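Local atomic coordinates of nicotinate-nucleotide--dimethylbenzimidazole phosphoribosyltransferase (Thermus thermophilus HB8, PDB entry 1WX1), a protein that probably catalyses the synthesis of alpha-ribazole 5'-phosphate from nicotinate mononucleotide and 5,6-dimethylbenzimidazole, a step of cobalamin biosynthesis. Residues 247-252 with 290-295; 275-280 with 285-290; 296-301 with 308-313. All blocks are in the same frame, centred on the assembly; numbering follows the deposited sequence.

The three contacts follow the chain as it leaves the last strands of the parallel sheet and runs on to helix 306-321. Contacts 1 and 2, with centres about 6 Å apart, share Leu-290; contact 2 uses helix 281-290 and contact 1 the chain that follows it. Contact 3, centred about 10 Å from contact 1 and 12 Å from contact 2, lies further along the loop. A probable hydrogen bond from Gly-275 N to Leu-249 O (3.1 Å) joins contacts 1 and 2, and one from Leu-277 N to Leu-296 O (3.0 Å) joins contacts 2 and 3. The side chain of Glu-304, the predicted proton acceptor, is about 9 Å from the side chain of His-276 in contact 2.

Contact 1. Residues 247-252 with 290-295; sequences LVLDGF and LGLRPL
Leu-249 meets Leu-290 and Leu-292 with one methyl, CD1, and the two approach it differently. Toward Leu-290 the two side chains point at one another and touch tip to tip, CD1 of Leu-249 to CD1 of Leu-290 at 4.0 Å. Leu-292 instead lies crosswise, at about a right angle to Leu-249, and brings its own CD1 to 3.7 Å from CD1 of Leu-249. Leu-249 holds CG beside its backbone N (chi1 -64°) and chi2 extended at 176°, which carries CD1 out from the strand, where it forms a triangle with the other two CD1 methyls. All three touching residues are buried, and no hydrogen bond joins the segments, whose CA atoms come no nearer than 9.1 Å (Leu-249 to Pro-294). Leu-290 and Leu-292 flank Gly-291, the C-prime residue of the Schellman motif that ends helix 281-290: with positive phi (69°) it turns the chain, Leu-292 N bonds back to Leu-287 O and Gly-291 N to Glu-288 O, and the turn lets both leucines face Leu-249. Strand 247-249 lies in the parallel sheet next to 272-274, the outermost strand within this chain. Leu-249 also packs on Thr-255 and Ala-258 of helix 252-264, Leu-290 on Leu-259 and Trp-262 of that helix, and Leu-292 on Arg-32 of helix 24-37.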
loop_
_atom_site.group_PDB
_atom_site.type_symbol
_atom_site.label_atom_id
_atom_site.label_comp_id
_atom_site.label_asym_id
_atom_site.label_seq_id
_atom_site.Cartn_x
_atom_site.Cartn_y
_atom_site.Cartn_z
ATOM N N LEU A 247 15.427 6.193 0.226
ATOM C CA LEU A 247 15.680 5.024 1.064
ATOM C C LEU A 247 14.393 4.610 1.765
ATOM O O LEU A 247 13.697 5.451 2.327
ATOM C CB LEU A 247 16.756 5.361 2.101
ATOM C CG LEU A 247 18.002 6.028 1.509
ATOM C CD1 LEU A 247 18.936 6.458 2.631
ATOM C CD2 LEU A 247 18.701 5.069 0.554
ATOM N N VAL A 248 14.089 3.315 1.747
ATOM C CA VAL A 248 12.862 2.823 2.361
ATOM C C VAL A 248 13.114 1.975 3.606
ATOM O O VAL A 248 13.906 1.027 3.587
ATOM C CB VAL A 248 12.043 1.986 1.353
ATOM C CG1 VAL A 248 10.660 1.695 1.920
ATOM C CG2 VAL A 248 11.943 2.726 0.023
ATOM N N LEU A 249 12.430 2.329 4.687
ATOM C CA LEU A 249 12.556 1.620 5.957
ATOM C C LEU A 249 11.622 0.428 6.022
ATOM O O LEU A 249 10.517 0.462 5.474
ATOM C CB LEU A 249 12.205 2.546 7.130
ATOM C CG LEU A 249 13.085 3.767 7.384
ATOM C CD1 LEU A 249 12.489 4.578 8.534
ATOM C CD2 LEU A 249 14.505 3.319 7.713
ATOM N N ASP A 250 12.077 -0.627 6.692
ATOM C CA ASP A 250 11.259 -1.808 6.889
ATOM C C ASP A 250 10.775 -1.782 8.342
ATOM O O ASP A 250 10.258 -0.761 8.807
ATOM C CB ASP A 250 12.052 -3.093 6.610
ATOM C CG ASP A 250 11.177 -4.336 6.672
ATOM O OD1 ASP A 250 10.039 -4.265 6.167
ATOM O OD2 ASP A 250 11.619 -5.377 7.212
ATOM N N GLY A 251 10.978 -2.881 9.061
ATOM C CA GLY A 251 10.516 -2.968 10.436
ATOM C C GLY A 251 11.419 -2.461 11.543
ATOM O O GLY A 251 12.308 -1.648 11.316
ATOM N N PHE A 252 11.187 -2.979 12.748
ATOM C CA PHE A 252 11.912 -2.588 13.956
ATOM C C PHE A 252 13.442 -2.731 13.891
ATOM O O PHE A 252 14.167 -1.764 14.140
ATOM C CB PHE A 252 11.326 -3.365 15.153
ATOM C CG PHE A 252 11.843 -2.923 16.500
ATOM C CD1 PHE A 252 12.412 -3.849 17.376
ATOM C CD2 PHE A 252 11.739 -1.599 16.906
ATOM C CE1 PHE A 252 12.864 -3.460 18.639
ATOM C CE2 PHE A 252 12.188 -1.198 18.168
ATOM C CZ PHE A 252 12.754 -2.131 19.036
ATOM N N LEU A 290 12.166 9.792 14.213
ATOM C CA LEU A 290 12.623 10.176 12.883
ATOM C C LEU A 290 11.656 11.167 12.241
ATOM O O LEU A 290 11.987 11.802 11.243
ATOM C CB LEU A 290 12.758 8.933 11.995
ATOM C CG LEU A 290 13.978 8.041 12.260
ATOM C CD1 LEU A 290 13.775 6.674 11.626
ATOM C CD2 LEU A 290 15.228 8.710 11.721
ATOM N N GLY A 291 10.465 11.292 12.820
ATOM C CA GLY A 291 9.466 12.199 12.282
ATOM C C GLY A 291 8.922 11.711 10.951
ATOM O O GLY A 291 8.677 12.502 10.041
ATOM N N LEU A 292 8.720 10.402 10.837
ATOM C CA LEU A 292 8.225 9.815 9.600
ATOM C C LEU A 292 6.866 9.150 9.751
ATOM O O LEU A 292 6.573 8.528 10.774
ATOM C CB LEU A 292 9.233 8.784 9.080
ATOM C CG LEU A 292 10.645 9.299 8.809
ATOM C CD1 LEU A 292 11.576 8.132 8.491
ATOM C CD2 LEU A 292 10.605 10.292 7.651
ATOM N N ARG A 293 6.040 9.278 8.717
ATOM C CA ARG A 293 4.715 8.674 8.704
ATOM C C ARG A 293 4.768 7.397 7.871
ATOM O O ARG A 293 5.208 7.416 6.725
ATOM C CB ARG A 293 3.690 9.629 8.088
ATOM C CG ARG A 293 2.289 9.049 7.972
ATOM C CD ARG A 293 1.367 10.018 7.247
ATOM N NE ARG A 293 -0.016 9.552 7.179
ATOM C CZ ARG A 293 -0.407 8.419 6.602
ATOM N NH1 ARG A 293 0.482 7.614 6.034
ATOM N NH2 ARG A 293 -1.694 8.096 6.587
ATOM N N PRO A 294 4.319 6.272 8.442
ATOM C CA PRO A 294 4.309 4.972 7.758
ATOM C C PRO A 294 3.328 4.970 6.583
ATOM O O PRO A 294 2.191 5.424 6.713
ATOM C CB PRO A 294 3.870 3.997 8.853
ATOM C CG PRO A 294 4.158 4.730 10.141
ATOM C CD PRO A 294 3.818 6.148 9.821
ATOM N N LEU A 295 3.765 4.453 5.442
ATOM C CA LEU A 295 2.906 4.397 4.264
ATOM C C LEU A 295 1.869 3.288 4.371
ATOM O O LEU A 295 0.721 3.463 3.972
ATOM C CB LEU A 295 3.745 4.174 3.007
ATOM C CG LEU A 295 4.533 5.385 2.522
ATOM C CD1 LEU A 295 5.471 4.977 1.397
ATOM C CD2 LEU A 295 3.562 6.451 2.052
#

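Contact 2. Residues 275-280 with 285-290; sequences GHLSRE and HQLEAL
Between Leu-277 and Leu-287, the closest pair of residues by their backbones, the CA atoms stand 8.4 Å apart, so the extended chain after strand 272-274 and helix 281-290 meet through side chains rather than main chains. Leu-287 does most of the reaching: its CD1 comes to 4.0 Å from CD1 of Leu-277, the two side chains lying slanted against each other, and to 3.9 Å from the carbonyl O of His-276. One methyl thus covers both a leucine and the peptide oxygen before it. Leu-277 starts off beside the helix rather than straight at it; with CG opposite the backbone N (chi1 178°) and chi2 near 60°, its CD1 is bent round to Leu-287. The side chain of His-276 sets off away from the helix, and the backbone N of Ser-278 sits 4.0 Å above one face of its imidazole, toward the rim. Leu-287 is further covered by Pro-294 and Ala-274, while Leu-277 touches His-283 and Arg-284 of helix 281-290. Ser-278 OG accepts a nearly straight bond from Glu-280 N (3.1 Å, 168°), an ST turn just ahead of the helix; Ser-278 N is in turn bonded to His-283 ND1. Arg-279 NH2 bonds to Arg-21 O of the second subunit. The whole is a short strand-to-helix connection of an alpha/beta fold, following the outermost strand of the parallel sheet within this chain, where the helix folds back on the loop leading to it.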
loop_
_atom_site.group_PDB
_atom_site.type_symbol
_atom_site.label_atom_id
_atom_site.label_comp_id
_atom_site.label_asym_id
_atom_site.label_seq_id
_atom_site.Cartn_x
_atom_site.Cartn_y
_atom_site.Cartn_z
ATOM N N GLY A 275 8.338 2.619 5.090
ATOM C CA GLY A 275 7.520 1.695 4.323
ATOM C C GLY A 275 6.236 1.284 5.019
ATOM O O GLY A 275 5.158 1.326 4.425
ATOM N N HIS A 276 6.336 0.881 6.280
ATOM C CA HIS A 276 5.151 0.467 7.021
ATOM C C HIS A 276 5.343 0.612 8.519
ATOM O O HIS A 276 6.390 1.056 8.991
ATOM C CB HIS A 276 4.808 -0.995 6.715
ATOM C CG HIS A 276 5.746 -1.979 7.343
ATOM N ND1 HIS A 276 5.309 -3.124 7.969
ATOM C CD2 HIS A 276 7.099 -1.989 7.437
ATOM C CE1 HIS A 276 6.352 -3.800 8.427
ATOM N NE2 HIS A 276 7.447 -3.132 8.115
ATOM N N LEU A 277 4.307 0.238 9.260
ATOM C CA LEU A 277 4.350 0.276 10.714
ATOM C C LEU A 277 4.244 -1.170 11.174
ATOM O O LEU A 277 3.219 -1.824 10.969
ATOM C CB LEU A 277 3.181 1.089 11.284
ATOM C CG LEU A 277 3.143 1.140 12.821
ATOM C CD1 LEU A 277 4.417 1.785 13.354
ATOM C CD2 LEU A 277 1.915 1.912 13.283
ATOM N N SER A 278 5.321 -1.669 11.770
ATOM C CA SER A 278 5.373 -3.035 12.266
ATOM C C SER A 278 4.510 -3.172 13.509
ATOM O O SER A 278 4.165 -2.177 14.139
ATOM C CB SER A 278 6.817 -3.412 12.615
ATOM O OG SER A 278 6.873 -4.674 13.254
ATOM N N ARG A 279 4.164 -4.409 13.850
ATOM C CA ARG A 279 3.367 -4.683 15.042
ATOM C C ARG A 279 4.279 -4.515 16.263
ATOM O O ARG A 279 3.804 -4.359 17.384
ATOM C CB ARG A 279 2.823 -6.115 14.993
ATOM C CG ARG A 279 1.883 -6.490 16.126
ATOM C CD ARG A 279 1.609 -7.988 16.086
ATOM N NE ARG A 279 1.265 -8.422 14.735
ATOM C CZ ARG A 279 1.403 -9.667 14.289
ATOM N NH1 ARG A 279 1.877 -10.612 15.091
ATOM N NH2 ARG A 279 1.087 -9.961 13.035
ATOM N N GLU A 280 5.590 -4.557 16.039
ATOM C CA GLU A 280 6.546 -4.390 17.131
ATOM C C GLU A 280 6.314 -3.035 17.783
ATOM O O GLU A 280 6.413 -2.000 17.134
ATOM C CB GLU A 280 7.984 -4.477 16.611
ATOM C CG GLU A 280 8.497 -5.897 16.490
ATOM C CD GLU A 280 8.846 -6.501 17.844
ATOM O OE1 GLU A 280 8.912 -7.745 17.952
ATOM O OE2 GLU A 280 9.063 -5.729 18.799
ATOM N N HIS A 285 7.885 4.271 18.103
ATOM C CA HIS A 285 8.786 5.201 18.774
ATOM C C HIS A 285 9.919 5.624 17.854
ATOM O O HIS A 285 10.316 6.790 17.836
ATOM C CB HIS A 285 9.372 4.568 20.037
ATOM C CG HIS A 285 8.357 4.305 21.101
ATOM N ND1 HIS A 285 7.650 5.314 21.719
ATOM C CD2 HIS A 285 7.924 3.147 21.656
ATOM C CE1 HIS A 285 6.826 4.790 22.609
ATOM N NE2 HIS A 285 6.972 3.476 22.589
ATOM N N GLN A 286 10.446 4.668 17.096
ATOM C CA GLN A 286 11.533 4.955 16.170
ATOM C C GLN A 286 11.076 5.914 15.077
ATOM O O GLN A 286 11.775 6.873 14.749
ATOM C CB GLN A 286 12.025 3.665 15.516
ATOM C CG GLN A 286 12.595 2.640 16.484
ATOM C CD GLN A 286 12.923 1.346 15.778
ATOM O OE1 GLN A 286 12.145 0.879 14.959
ATOM N NE2 GLN A 286 14.071 0.761 16.095
ATOM N N LEU A 287 9.910 5.633 14.504
ATOM C CA LEU A 287 9.368 6.466 13.440
ATOM C C LEU A 287 9.049 7.869 13.947
ATOM O O LEU A 287 9.220 8.850 13.220
ATOM C CB LEU A 287 8.124 5.816 12.837
ATOM C CG LEU A 287 8.383 4.502 12.085
ATOM C CD1 LEU A 287 7.094 4.019 11.465
ATOM C CD2 LEU A 287 9.446 4.713 11.004
ATOM N N GLU A 288 8.591 7.969 15.191
ATOM C CA GLU A 288 8.291 9.276 15.772
ATOM C C GLU A 288 9.600 10.045 15.961
ATOM O O GLU A 288 9.670 11.239 15.683
ATOM C CB GLU A 288 7.563 9.118 17.113
ATOM C CG GLU A 288 6.124 8.635 16.975
ATOM C CD GLU A 288 5.222 9.654 16.273
ATOM O OE1 GLU A 288 4.960 10.735 16.844
ATOM O OE2 GLU A 288 4.775 9.379 15.142
ATOM N N ALA A 289 10.642 9.355 16.415
ATOM C CA ALA A 289 11.937 9.994 16.619
ATOM C C ALA A 289 12.482 10.509 15.288
ATOM O O ALA A 289 13.175 11.530 15.233
ATOM C CB ALA A 289 12.922 9.003 17.240
ATOM N N LEU A 290 12.166 9.792 14.213
ATOM C CA LEU A 290 12.623 10.176 12.883
ATOM C C LEU A 290 11.656 11.167 12.241
ATOM O O LEU A 290 11.987 11.802 11.243
ATOM C CB LEU A 290 12.758 8.933 11.995
ATOM C CG LEU A 290 13.978 8.041 12.260
ATOM C CD1 LEU A 290 13.775 6.674 11.626
ATOM C CD2 LEU A 290 15.228 8.710 11.721
#

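Contact 3. Residues 296-301 with 308-313; sequences LDLDLA and AVLAMP
Leu-310 is touched by three leucines of the 296-301 loop, each through CD1, one at the root of its side chain and two at its end. Leu-296 comes in at the root, CD1 to CB of Leu-310 at 3.7 Å, the two side chains crossing at about a right angle. The same methyl of Leu-296 lies beside the helix backbone, 3.8 Å from Ala-311 N, and 4.1 Å from CB of Ala-311. Leu-300 works at the outer end, its CD1 3.7 Å from CD1 of Leu-310, while CD1 of Leu-298 adds a looser approach to that methyl at 4.4 Å. With CG beside the backbone N (chi1 -72°), the side chain of Leu-310 runs outward from the helix to meet this alternate-residue row of leucines. Behind them, a second shell borders the loop: Leu-296 and Leu-300 are tied to the 275-280 loop by backbone hydrogen bonds and both pack on His-276, and Asp-299 OD1 makes a salt bridge with Arg-279 NE. The helix is tied near its start, where Asp-250 OD1 accepts from Ala-308 N. The second subunit packs directly on the same leucines: Leu-296 on its own counterpart there, Leu-310 on Ala-317 and Leu-298 on Leu-26 of that subunit, and Leu-298 and Ala-301 form backbone hydrogen bonds to it. With no hydrogen bond across the two segments, the loop is held against helix 306-321 by apolar packing of five buried residues, the polar ties lying around it, and this hydrophobic layer continues into the dimer interface.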
loop_
_atom_site.group_PDB
_atom_site.type_symbol
_atom_site.label_atom_id
_atom_site.label_comp_id
_atom_site.label_asym_id
_atom_site.label_seq_id
_atom_site.Cartn_x
_atom_site.Cartn_y
_atom_site.Cartn_z
ATOM N N LEU A 296 2.289 2.145 4.903
ATOM C CA LEU A 296 1.411 0.992 5.055
ATOM C C LEU A 296 1.245 0.589 6.515
ATOM O O LEU A 296 2.130 0.817 7.339
ATOM C CB LEU A 296 1.988 -0.209 4.300
ATOM C CG LEU A 296 2.181 -0.081 2.789
ATOM C CD1 LEU A 296 3.031 -1.244 2.277
ATOM C CD2 LEU A 296 0.823 -0.057 2.109
ATOM N N ASP A 297 0.107 -0.022 6.820
ATOM C CA ASP A 297 -0.173 -0.526 8.160
ATOM C C ASP A 297 -0.979 -1.801 7.946
ATOM O O ASP A 297 -2.210 -1.772 7.915
ATOM C CB ASP A 297 -0.990 0.467 8.978
ATOM C CG ASP A 297 -1.052 0.084 10.445
ATOM O OD1 ASP A 297 -0.909 -1.120 10.746
ATOM O OD2 ASP A 297 -1.247 0.977 11.295
ATOM N N LEU A 298 -0.275 -2.917 7.785
ATOM C CA LEU A 298 -0.924 -4.194 7.532
ATOM C C LEU A 298 -0.715 -5.206 8.653
ATOM O O LEU A 298 -0.927 -6.400 8.461
ATOM C CB LEU A 298 -0.410 -4.768 6.209
ATOM C CG LEU A 298 -0.656 -3.900 4.969
ATOM C CD1 LEU A 298 0.186 -4.412 3.808
ATOM C CD2 LEU A 298 -2.139 -3.907 4.617
ATOM N N ASP A 299 -0.298 -4.715 9.816
ATOM C CA ASP A 299 -0.057 -5.559 10.981
ATOM C C ASP A 299 1.003 -6.623 10.703
ATOM O O ASP A 299 0.916 -7.752 11.190
ATOM C CB ASP A 299 -1.371 -6.212 11.434
ATOM C CG ASP A 299 -1.222 -6.996 12.728
ATOM O OD1 ASP A 299 -0.526 -6.514 13.646
ATOM O OD2 ASP A 299 -1.813 -8.093 12.831
ATOM N N LEU A 300 2.009 -6.250 9.918
ATOM C CA LEU A 300 3.093 -7.164 9.585
ATOM C C LEU A 300 4.071 -7.240 10.754
ATOM O O LEU A 300 4.281 -6.261 11.467
ATOM C CB LEU A 300 3.830 -6.679 8.333
ATOM C CG LEU A 300 2.980 -6.461 7.077
ATOM C CD1 LEU A 300 3.861 -5.929 5.956
ATOM C CD2 LEU A 300 2.316 -7.764 6.662
ATOM N N ALA A 301 4.667 -8.407 10.949
ATOM C CA ALA A 301 5.626 -8.592 12.027
ATOM C C ALA A 301 6.698 -9.578 11.577
ATOM O O ALA A 301 7.233 -10.333 12.384
ATOM C CB ALA A 301 4.912 -9.116 13.273
ATOM N N ALA A 308 9.113 -2.705 3.554
ATOM C CA ALA A 308 9.745 -1.719 2.698
ATOM C C ALA A 308 9.487 -2.020 1.227
ATOM O O ALA A 308 9.185 -1.117 0.445
ATOM C CB ALA A 308 11.248 -1.685 2.963
ATOM N N VAL A 309 9.618 -3.289 0.851
ATOM C CA VAL A 309 9.414 -3.700 -0.533
ATOM C C VAL A 309 7.960 -3.528 -0.973
ATOM O O VAL A 309 7.691 -3.124 -2.109
ATOM C CB VAL A 309 9.875 -5.162 -0.742
ATOM C CG1 VAL A 309 9.462 -5.661 -2.125
ATOM C CG2 VAL A 309 11.395 -5.236 -0.599
ATOM N N LEU A 310 7.026 -3.822 -0.073
ATOM C CA LEU A 310 5.607 -3.663 -0.379
ATOM C C LEU A 310 5.269 -2.195 -0.628
ATOM O O LEU A 310 4.309 -1.880 -1.329
ATOM C CB LEU A 310 4.752 -4.186 0.776
ATOM C CG LEU A 310 4.710 -5.706 0.963
ATOM C CD1 LEU A 310 3.922 -6.049 2.215
ATOM C CD2 LEU A 310 4.075 -6.347 -0.266
ATOM N N ALA A 311 6.061 -1.295 -0.053
ATOM C CA ALA A 311 5.819 0.139 -0.217
ATOM C C ALA A 311 6.432 0.746 -1.478
ATOM O O ALA A 311 6.107 1.879 -1.844
ATOM C CB ALA A 311 6.330 0.889 1.001
ATOM N N MET A 312 7.305 0.008 -2.154
ATOM C CA MET A 312 7.945 0.554 -3.347
ATOM C C MET A 312 6.969 0.950 -4.450
ATOM O O MET A 312 7.131 2.002 -5.065
ATOM C CB MET A 312 9.003 -0.415 -3.881
ATOM C CG MET A 312 10.191 -0.563 -2.936
ATOM S SD MET A 312 11.544 -1.545 -3.631
ATOM C CE MET A 312 12.833 -1.254 -2.422
ATOM N N PRO A 313 5.948 0.118 -4.724
ATOM C CA PRO A 313 5.006 0.508 -5.783
ATOM C C PRO A 313 4.304 1.824 -5.430
ATOM O O PRO A 313 3.947 2.604 -6.312
ATOM C CB PRO A 313 4.036 -0.670 -5.841
ATOM C CG PRO A 313 4.892 -1.831 -5.429
ATOM C CD PRO A 313 5.681 -1.258 -4.267
#